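Local coordinates for protein acyl-coenzyme A oxidase acox-1.2 (Caenorhabditis elegans, PDB 5K3J) that catalyses the FAD-dependent desaturation of ascaroside pheromone CoA thioesters with a five-carbon omega side chain, the first step of their shortening by peroxisomal beta-oxidation, at residues E102-Y106 / E107-F111; L113-A116 / L117-T121; M217-L220 / R221-T225. All blocks are in the same frame, centred on the assembly; numbering follows the deposited sequence.

Contact 1 (E102-Y106 / E107-F111); sequences EVIGY and EGHPF
The backbone N of Glu107 gives its hydrogen to a water 2.8 Å from it, and the same water donates to the carbonyl O of Ile104, 3.1 Å away. One solvent molecule thus ties Ile104 O to the chain two residues past Gly105, on the inner side of the bend. Gly105 makes the break: it is the first residue to leave helical angles, and its positive phi (116°) is one that a side chain would oppose. Gly108 has a similar positive phi (117°), and between the two glycines the chain doubles round so that His109 comes back beside Ile104. There CG2 of Ile104 lies 3.8 Å from CB of His109 and equally close to CD2 of its ring. The two side chains cross at about a right angle, and the methyl reaches the imidazole obliquely. His109 owes this position to chi1 of 60°, which sets its ring between the backbone N and the carbonyl carbon. The segment is the link between helix 93-103 and helix 112-125 in the N-terminal helical part of the acyl-CoA oxidase fold, with Phe111 as N-cap residue of the second helix. Tyr106 and Glu107 send their ends away from the bend. The Tyr106 hydroxyl is hydrogen-bonded to Gln614 and His306, while its ring meets Phe303 edge-to-face. The Glu107 carboxylate is held at both oxygens, OE1 in a salt bridge to Lys69 and OE2 in a hydrogen bond to Tyr417 OH, which would offset its charge in this buried setting. The side chain of Tyr106 lies about 6 Å from that of Glu299, important for binding the ascaroside-CoA and so for specificity, and the His109 side chain about 6 Å from the bound ascaroside-CoA.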
loop_
_atom_site.group_PDB
_atom_site.type_symbol
_atom_site.label_atom_id
_atom_site.label_comp_id
_atom_site.label_asym_id
_atom_site.label_seq_id
_atom_site.Cartn_x
_atom_site.Cartn_y
_atom_site.Cartn_z
ATOM N N GLU A 102 12.360 19.195 4.177
ATOM C CA GLU A 102 13.416 19.172 3.176
ATOM C C GLU A 102 14.717 18.614 3.722
ATOM O O GLU A 102 15.231 17.626 3.206
ATOM C CB GLU A 102 13.664 20.570 2.607
ATOM C CG GLU A 102 14.875 20.617 1.684
ATOM C CD GLU A 102 14.971 21.914 0.905
ATOM O OE1 GLU A 102 15.946 22.669 1.111
ATOM O OE2 GLU A 102 14.074 22.181 0.076
ATOM N N VAL A 103 15.254 19.250 4.758
ATOM C CA VAL A 103 16.540 18.835 5.318
ATOM C C VAL A 103 16.452 17.455 5.966
ATOM O O VAL A 103 17.165 16.530 5.573
ATOM C CB VAL A 103 17.060 19.838 6.359
ATOM C CG1 VAL A 103 18.364 19.346 6.960
ATOM C CG2 VAL A 103 17.247 21.198 5.724
ATOM N N ILE A 104 15.575 17.307 6.955
ATOM C CA ILE A 104 15.444 16.027 7.647
ATOM C C ILE A 104 14.737 14.971 6.797
ATOM O O ILE A 104 15.311 13.930 6.474
ATOM C CB ILE A 104 14.687 16.176 8.983
ATOM C CG1 ILE A 104 15.345 17.243 9.864
ATOM C CG2 ILE A 104 14.659 14.852 9.731
ATOM C CD1 ILE A 104 16.723 16.865 10.391
ATOM N N GLY A 105 13.486 15.238 6.444
ATOM C CA GLY A 105 12.705 14.284 5.684
ATOM C C GLY A 105 11.513 13.779 6.471
ATOM O O GLY A 105 11.139 14.351 7.500
ATOM N N TYR A 106 10.925 12.690 5.995
ATOM C CA TYR A 106 9.695 12.185 6.576
ATOM C C TYR A 106 9.914 10.991 7.502
ATOM O O TYR A 106 9.022 10.636 8.271
ATOM C CB TYR A 106 8.723 11.786 5.472
ATOM C CG TYR A 106 8.520 12.818 4.388
ATOM C CD1 TYR A 106 8.504 14.180 4.671
ATOM C CD2 TYR A 106 8.336 12.421 3.071
ATOM C CE1 TYR A 106 8.312 15.114 3.665
ATOM C CE2 TYR A 106 8.145 13.343 2.068
ATOM C CZ TYR A 106 8.133 14.689 2.370
ATOM O OH TYR A 106 7.943 15.623 1.378
ATOM N N GLU A 107 11.096 10.385 7.443
ATOM C CA GLU A 107 11.313 9.095 8.092
ATOM C C GLU A 107 11.518 9.175 9.606
ATOM O O GLU A 107 11.607 8.144 10.274
ATOM C CB GLU A 107 12.499 8.388 7.443
ATOM C CG GLU A 107 12.417 8.373 5.931
ATOM C CD GLU A 107 13.251 7.275 5.313
ATOM O OE1 GLU A 107 13.570 6.298 6.024
ATOM O OE2 GLU A 107 13.584 7.388 4.114
ATOM N N GLY A 108 11.590 10.387 10.147
ATOM C CA GLY A 108 11.593 10.570 11.588
ATOM C C GLY A 108 12.851 11.196 12.156
ATOM O O GLY A 108 13.937 11.071 11.588
ATOM N N HIS A 109 12.689 11.868 13.292
ATOM C CA HIS A 109 13.792 12.517 13.994
ATOM C C HIS A 109 13.394 12.717 15.460
ATOM O O HIS A 109 12.207 12.685 15.786
ATOM C CB HIS A 109 14.144 13.847 13.325
ATOM C CG HIS A 109 13.018 14.833 13.309
ATOM N ND1 HIS A 109 12.852 15.789 14.289
ATOM C CD2 HIS A 109 12.002 15.012 12.433
ATOM C CE1 HIS A 109 11.783 16.515 14.014
ATOM N NE2 HIS A 109 11.248 16.064 12.894
ATOM N N PRO A 110 14.383 12.912 16.350
ATOM C CA PRO A 110 14.118 13.024 17.792
ATOM C C PRO A 110 13.059 14.057 18.197
ATOM O O PRO A 110 12.535 13.963 19.305
ATOM C CB PRO A 110 15.486 13.419 18.357
ATOM C CG PRO A 110 16.449 12.797 17.434
ATOM C CD PRO A 110 15.831 12.901 16.068
ATOM N N PHE A 111 12.743 15.007 17.322
ATOM C CA PHE A 111 11.863 16.118 17.687
ATOM C C PHE A 111 10.521 16.146 16.959
ATOM O O PHE A 111 9.794 17.138 17.041
ATOM C CB PHE A 111 12.580 17.451 17.448
ATOM C CG PHE A 111 13.559 17.814 18.523
ATOM C CD1 PHE A 111 13.125 18.222 19.770
ATOM C CD2 PHE A 111 14.919 17.762 18.275
ATOM C CE1 PHE A 111 14.039 18.562 20.753
ATOM C CE2 PHE A 111 15.830 18.100 19.248
ATOM C CZ PHE A 111 15.388 18.501 20.493
HETATM O O HOH W 1 13.700 11.376 7.062
#

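Contact 2 (L113-A116 / L117-T121); sequences LHDA and LFIPT. With 6QA (~{S}-[2-[3-[[(2~{R})-4-[[[(2~{R},3~{S},4~{R},5~{R})-5-(6-aminopurin-9-yl)-4-oxidanyl-3-phosphonooxy-oxolan-2-yl]methoxy-oxidanyl-phosphoryl]oxy-oxidanyl-phosphoryl]oxy-3,3-dimethyl-2-oxidanyl-butanoyl]amino]propanoylamino]ethyl] 5-[(2~{R},3~{R},5~{R},6~{S})-6-methyl-3,5-bis(oxidanyl)oxan-2-yl]oxypentanethioate), chain E.
Helix 112-125 widens into a pi-type turn at 114-116, where Leu113 O accepts both Phe118 N (2.9 Å, N-H...O angle 177°) and Leu117 N, while Ile119 N reaches back five residues to His114 O and Pro120, lacking an N-H, kinks the helix. The Pro120 ring rests against the carbonyl oxygens of Asp115 and Ala116. One turn further on, Leu117 O takes Thr121 N and Thr121 OG1 from opposite faces of its plane. On one side of the helix the rings of His114 and Phe118 lie nearly parallel, planes 28° apart, but slid so far that they barely overlap, with centroids 5.4 Å apart. Both have CG anti to the backbone N, and His114 ND1 comes within 3.6 Å of Phe118 CD2. Ile119 packs CG1 over a face of the imidazole, whose rotation is fixed by bonds from ND1 to Gly145 N and from NE2 to Ala138 O. Ile119 CD1 also runs alongside Asp115, 3.6 Å from OD1; the other oxygen, OD2, forms a salt bridge with Arg141. Elsewhere on the helix Leu113 and Leu117 lie side by side, CD1 to CD1 at 3.6 Å. Leu113 touches the FAD, Leu117 CD1 stands 3.4 Å from C08 of the bound ascaroside-CoA, the carbon next to the thioester carbonyl, and Ala116 CB faces O64, an ascarylose hydroxyl. This helix therefore forms one wall of the acyl-CoA oxidase substrate pocket, beside the flavin.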
loop_
_atom_site.group_PDB
_atom_site.type_symbol
_atom_site.label_atom_id
_atom_site.label_comp_id
_atom_site.label_asym_id
_atom_site.label_seq_id
_atom_site.Cartn_x
_atom_site.Cartn_y
_atom_site.Cartn_z
ATOM N N LEU A 113 7.417 14.366 17.188
ATOM C CA LEU A 113 6.240 14.489 18.039
ATOM C C LEU A 113 6.438 15.558 19.108
ATOM O O LEU A 113 5.478 16.024 19.725
ATOM C CB LEU A 113 5.909 13.144 18.688
ATOM C CG LEU A 113 5.107 12.142 17.850
ATOM C CD1 LEU A 113 3.790 12.750 17.418
ATOM C CD2 LEU A 113 5.887 11.651 16.639
ATOM N N HIS A 114 7.693 15.936 19.329
ATOM C CA HIS A 114 8.012 17.043 20.219
ATOM C C HIS A 114 7.372 18.316 19.687
ATOM O O HIS A 114 6.833 19.123 20.443
ATOM C CB HIS A 114 9.527 17.212 20.338
ATOM C CG HIS A 114 9.947 18.430 21.101
ATOM N ND1 HIS A 114 10.140 18.425 22.468
ATOM C CD2 HIS A 114 10.221 19.689 20.689
ATOM C CE1 HIS A 114 10.510 19.629 22.861
ATOM N NE2 HIS A 114 10.568 20.416 21.803
ATOM N N ASP A 115 7.428 18.473 18.369
ATOM C CA ASP A 115 6.832 19.620 17.696
ATOM C C ASP A 115 5.381 19.353 17.323
ATOM O O ASP A 115 4.553 20.261 17.317
ATOM C CB ASP A 115 7.620 19.976 16.434
ATOM C CG ASP A 115 8.966 20.595 16.738
ATOM O OD1 ASP A 115 9.109 21.199 17.823
ATOM O OD2 ASP A 115 9.880 20.490 15.892
ATOM N N ALA A 116 5.088 18.101 16.993
ATOM C CA ALA A 116 3.773 17.730 16.483
ATOM C C ALA A 116 2.679 17.797 17.551
ATOM O O ALA A 116 1.563 18.234 17.268
ATOM C CB ALA A 116 3.822 16.336 15.874
ATOM N N LEU A 117 2.989 17.358 18.768
ATOM C CA LEU A 117 1.967 17.257 19.810
ATOM C C LEU A 117 2.430 17.710 21.189
ATOM O O LEU A 117 1.650 18.297 21.938
ATOM C CB LEU A 117 1.454 15.821 19.894
ATOM C CG LEU A 117 0.500 15.416 18.769
ATOM C CD1 LEU A 117 0.542 13.919 18.543
ATOM C CD2 LEU A 117 -0.919 15.877 19.080
ATOM N N PHE A 118 3.686 17.437 21.530
ATOM C CA PHE A 118 4.199 17.812 22.845
ATOM C C PHE A 118 4.079 19.315 23.078
ATOM O O PHE A 118 3.495 19.747 24.072
ATOM C CB PHE A 118 5.652 17.380 23.012
ATOM C CG PHE A 118 6.210 17.663 24.376
ATOM C CD1 PHE A 118 5.776 16.948 25.483
ATOM C CD2 PHE A 118 7.171 18.639 24.554
ATOM C CE1 PHE A 118 6.288 17.209 26.739
ATOM C CE2 PHE A 118 7.688 18.899 25.805
ATOM C CZ PHE A 118 7.249 18.186 26.896
ATOM N N ILE A 119 4.627 20.104 22.157
ATOM C CA ILE A 119 4.528 21.560 22.232
ATOM C C ILE A 119 3.083 22.061 22.044
ATOM O O ILE A 119 2.633 22.920 22.805
ATOM C CB ILE A 119 5.462 22.240 21.198
ATOM C CG1 ILE A 119 6.925 22.126 21.627
ATOM C CG2 ILE A 119 5.091 23.699 21.003
ATOM C CD1 ILE A 119 7.872 22.913 20.751
ATOM N N PRO A 120 2.349 21.539 21.036
ATOM C CA PRO A 120 0.968 22.019 20.895
ATOM C C PRO A 120 0.043 21.662 22.061
ATOM O O PRO A 120 -0.962 22.347 22.243
ATOM C CB PRO A 120 0.495 21.334 19.610
ATOM C CG PRO A 120 1.731 21.107 18.837
ATOM C CD PRO A 120 2.762 20.756 19.857
ATOM N N THR A 121 0.360 20.618 22.825
ATOM C CA THR A 121 -0.469 20.242 23.968
ATOM C C THR A 121 -0.185 21.161 25.150
ATOM O O THR A 121 -1.097 21.534 25.888
ATOM C CB THR A 121 -0.248 18.765 24.387
ATOM O OG1 THR A 121 -0.867 17.898 23.428
ATOM C CG2 THR A 121 -0.857 18.486 25.757
HETATM P P26 6QA E . -14.076 8.785 24.116
HETATM P P29 6QA E . -16.930 9.323 24.936
HETATM P P50 6QA E . -21.947 11.538 20.558
HETATM O O01 6QA E . 1.887 13.167 10.156
HETATM C C02 6QA E . 1.775 13.679 11.503
HETATM C C03 6QA E . 2.251 12.491 12.355
HETATM O O04 6QA E . 1.951 12.659 13.664
HETATM C C05 6QA E . 0.635 12.387 14.027
HETATM C C06 6QA E . 0.660 11.259 15.095
HETATM C C07 6QA E . -0.540 11.488 16.044
HETATM C C08 6QA E . -0.238 10.827 17.387
HETATM C C09 6QA E . -1.260 9.825 17.727
HETATM S S10 6QA E . -1.981 10.043 19.434
HETATM C C11 6QA E . -3.795 10.094 19.467
HETATM C C12 6QA E . -4.488 9.584 18.237
HETATM N N13 6QA E . -5.474 8.658 18.653
HETATM C C14 6QA E . -6.884 8.905 18.432
HETATM C C15 6QA E . -7.950 7.847 18.893
HETATM C C16 6QA E . -8.932 8.567 19.877
HETATM N N17 6QA E . -10.340 8.253 19.567
HETATM C C18 6QA E . -11.324 8.391 20.649
HETATM C C19 6QA E . -12.790 8.076 20.361
HETATM O O20 6QA E . -12.901 7.524 19.068
HETATM C C21 6QA E . -13.678 9.350 20.452
HETATM C C22 6QA E . -15.153 8.776 20.284
HETATM C C23 6QA E . -13.251 10.355 19.332
HETATM C C24 6QA E . -13.620 10.101 21.779
HETATM O O25 6QA E . -14.565 9.583 22.738
HETATM O O27 6QA E . -13.322 7.481 23.817
HETATM O O28 6QA E . -15.507 8.460 24.987
HETATM O O30 6QA E . -17.062 10.052 26.277
HETATM O O31 6QA E . -16.901 10.366 23.617
HETATM C C32 6QA E . -17.879 10.346 22.648
HETATM C C33 6QA E . -18.812 11.604 22.901
HETATM O O34 6QA E . -18.117 12.637 23.187
HETATM C C35 6QA E . -18.259 13.742 22.002
HETATM N N36 6QA E . -16.911 14.106 21.534
HETATM C C37 6QA E . -15.911 13.256 21.284
HETATM N N38 6QA E . -14.817 13.905 20.886
HETATM C C39 6QA E . -15.108 15.238 20.880
HETATM C C40 6QA E . -16.433 15.373 21.297
HETATM N N41 6QA E . -16.978 16.617 21.385
HETATM C C42 6QA E . -16.250 17.687 21.067
HETATM N N43 6QA E . -14.965 17.597 20.665
HETATM C C44 6QA E . -14.366 16.411 20.560
HETATM N N45 6QA E . -12.969 16.312 20.123
HETATM C C46 6QA E . -18.994 13.230 21.063
HETATM O O47 6QA E . -20.129 14.150 20.727
HETATM C C48 6QA E . -19.554 11.911 21.587
HETATM O O49 6QA E . -20.922 11.987 21.819
HETATM O O51 6QA E . -22.722 10.323 20.974
HETATM O O52 6QA E . -21.122 11.229 19.297
HETATM O O53 6QA E . -22.872 12.679 20.235
HETATM O O54 6QA E . -18.083 8.365 24.768
HETATM O O55 6QA E . -13.192 9.691 24.951
HETATM O O56 6QA E . -10.973 8.729 21.741
HETATM O O57 6QA E . -7.265 9.900 17.912
HETATM O O58 6QA E . -1.518 8.959 16.899
HETATM O O59 6QA E . 3.691 12.320 12.258
HETATM C C60 6QA E . 4.410 13.502 12.627
HETATM C C61 6QA E . 5.857 13.075 12.541
HETATM C C62 6QA E . 4.021 14.692 11.710
HETATM C C63 6QA E . 2.569 14.911 11.675
HETATM O O64 6QA E . 4.658 15.917 12.219
#

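Contact 3 (M217-L220 / R221-T225); sequences MVQL and RDEKT
Gln219, the last strand residue here, reaches its amide across to the residues that follow: NE2 donates to Arg221 O at 3.2 Å, with an N-H...O angle of 151°. CG stands anti to the backbone N (chi1 180°) and the chain runs on extended, which brings NE2 to Arg221 O from above the carbonyl plane. NE2 also donates to a water at 2.8 Å that accepts from Glu223 N as well. Glu223 CG comes within 3.6 Å of Gln219 NE2, the two side chains crossing at about a right angle, with amide and carboxylate planes 69° apart. Arg221 is stretched from CG to NE and leads away, its guanidinium bonded to His226 O and Gly192 O. Asp222 OD1 accepts from Lys224 N above the carboxylate plane and from Thr225 N on its anti lone pair; the bond to Lys224 N closes an Asx turn, and that to Thr225 N extends it to an Asx motif. Glu223 ends in a salt bridge with Arg137 and a bond to Tyr197 OH. Arg221 O and Glu223 N are thus met by the neutral Gln219 amide and its water, and Lys224 N and Thr225 N by one aspartate oxygen.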
loop_
_atom_site.group_PDB
_atom_site.type_symbol
_atom_site.label_atom_id
_atom_site.label_comp_id
_atom_site.label_asym_id
_atom_site.label_seq_id
_atom_site.Cartn_x
_atom_site.Cartn_y
_atom_site.Cartn_z
ATOM N N MET A 217 2.679 15.903 33.052
ATOM C CA MET A 217 4.082 16.026 32.687
ATOM C C MET A 217 4.913 15.047 33.497
ATOM O O MET A 217 4.827 15.015 34.722
ATOM C CB MET A 217 4.580 17.455 32.912
ATOM C CG MET A 217 6.053 17.650 32.608
ATOM S SD MET A 217 6.456 17.348 30.876
ATOM C CE MET A 217 5.578 18.696 30.096
ATOM N N VAL A 218 5.706 14.239 32.805
ATOM C CA VAL A 218 6.580 13.292 33.473
ATOM C C VAL A 218 7.994 13.406 32.937
ATOM O O VAL A 218 8.209 13.300 31.730
ATOM C CB VAL A 218 6.081 11.847 33.291
ATOM C CG1 VAL A 218 6.933 10.878 34.108
ATOM C CG2 VAL A 218 4.621 11.744 33.672
ATOM N N GLN A 219 8.955 13.637 33.827
ATOM C CA GLN A 219 10.358 13.518 33.451
ATOM C C GLN A 219 10.718 12.040 33.456
ATOM O O GLN A 219 10.429 11.334 34.420
ATOM C CB GLN A 219 11.275 14.301 34.395
ATOM C CG GLN A 219 12.750 14.179 34.023
ATOM C CD GLN A 219 13.662 15.022 34.895
ATOM O OE1 GLN A 219 13.242 15.545 35.927
ATOM N NE2 GLN A 219 14.919 15.157 34.482
ATOM N N LEU A 220 11.334 11.570 32.377
ATOM C CA LEU A 220 11.620 10.149 32.231
ATOM C C LEU A 220 13.098 9.863 32.412
ATOM O O LEU A 220 13.480 8.876 33.041
ATOM C CB LEU A 220 11.154 9.649 30.864
ATOM C CG LEU A 220 9.655 9.763 30.598
ATOM C CD1 LEU A 220 9.342 9.205 29.234
ATOM C CD2 LEU A 220 8.878 9.023 31.669
ATOM N N ARG A 221 13.929 10.736 31.858
ATOM C CA ARG A 221 15.369 10.546 31.905
ATOM C C ARG A 221 16.065 11.747 32.531
ATOM O O ARG A 221 15.610 12.887 32.402
ATOM C CB ARG A 221 15.915 10.298 30.501
ATOM C CG ARG A 221 15.398 9.029 29.843
ATOM C CD ARG A 221 15.761 9.017 28.375
ATOM N NE ARG A 221 15.374 7.784 27.704
ATOM C CZ ARG A 221 16.175 6.735 27.556
ATOM N NH1 ARG A 221 17.406 6.764 28.039
ATOM N NH2 ARG A 221 15.745 5.656 26.925
ATOM N N ASP A 222 17.170 11.474 33.217
ATOM C CA ASP A 222 18.012 12.517 33.788
ATOM C C ASP A 222 18.473 13.479 32.692
ATOM O O ASP A 222 18.982 13.052 31.661
ATOM C CB ASP A 222 19.211 11.882 34.502
ATOM C CG ASP A 222 19.997 12.874 35.337
ATOM O OD1 ASP A 222 20.982 13.449 34.826
ATOM O OD2 ASP A 222 19.628 13.075 36.513
ATOM N N GLU A 223 18.284 14.776 32.913
ATOM C CA GLU A 223 18.606 15.772 31.892
ATOM C C GLU A 223 20.099 15.827 31.585
ATOM O O GLU A 223 20.509 16.332 30.539
ATOM C CB GLU A 223 18.124 17.161 32.318
ATOM C CG GLU A 223 16.627 17.385 32.187
ATOM C CD GLU A 223 16.286 18.849 31.959
ATOM O OE1 GLU A 223 17.046 19.533 31.237
ATOM O OE2 GLU A 223 15.261 19.317 32.502
ATOM N N LYS A 224 20.904 15.296 32.500
ATOM C CA LYS A 224 22.358 15.351 32.377
ATOM C C LYS A 224 22.948 14.053 31.820
ATOM O O LYS A 224 23.856 14.091 30.990
ATOM C CB LYS A 224 22.989 15.678 33.735
ATOM C CG LYS A 224 24.510 15.635 33.754
ATOM C CD LYS A 224 25.076 16.235 35.036
ATOM C CE LYS A 224 25.346 17.732 34.891
ATOM N NZ LYS A 224 24.116 18.545 34.664
ATOM N N THR A 225 22.427 12.911 32.265
ATOM C CA THR A 225 22.979 11.618 31.861
ATOM C C THR A 225 22.095 10.853 30.877
ATOM O O THR A 225 22.560 9.917 30.225
ATOM C CB THR A 225 23.228 10.713 33.083
ATOM O OG1 THR A 225 21.985 10.429 33.737
ATOM C CG2 THR A 225 24.168 11.392 34.061
HETATM O O HOH W 2 17.516 15.621 35.288
#

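Contacts 1 and 2 adjoin in sequence, and residues 102-111, the end of one helix and the loop after it, lead into helix 112-125; their centres are 15 Å apart and they touch nowhere else. Contact 3 meets contact 2 through Phe118 CZ and Met217 CE, 3.6 Å apart, where the helix packs on strand 210-219 of the beta domain; those centres are about 17 Å apart. Contacts 1 and 3 stay about 11 Å apart at their nearest atoms, yet both reach the second subunit. Only contact 2 touches the ascaroside-CoA and FAD: contact 1 lies beside the pocket, and Leu220 of contact 3 is about 12 Å from the flavin cofactor, side chain to FAD.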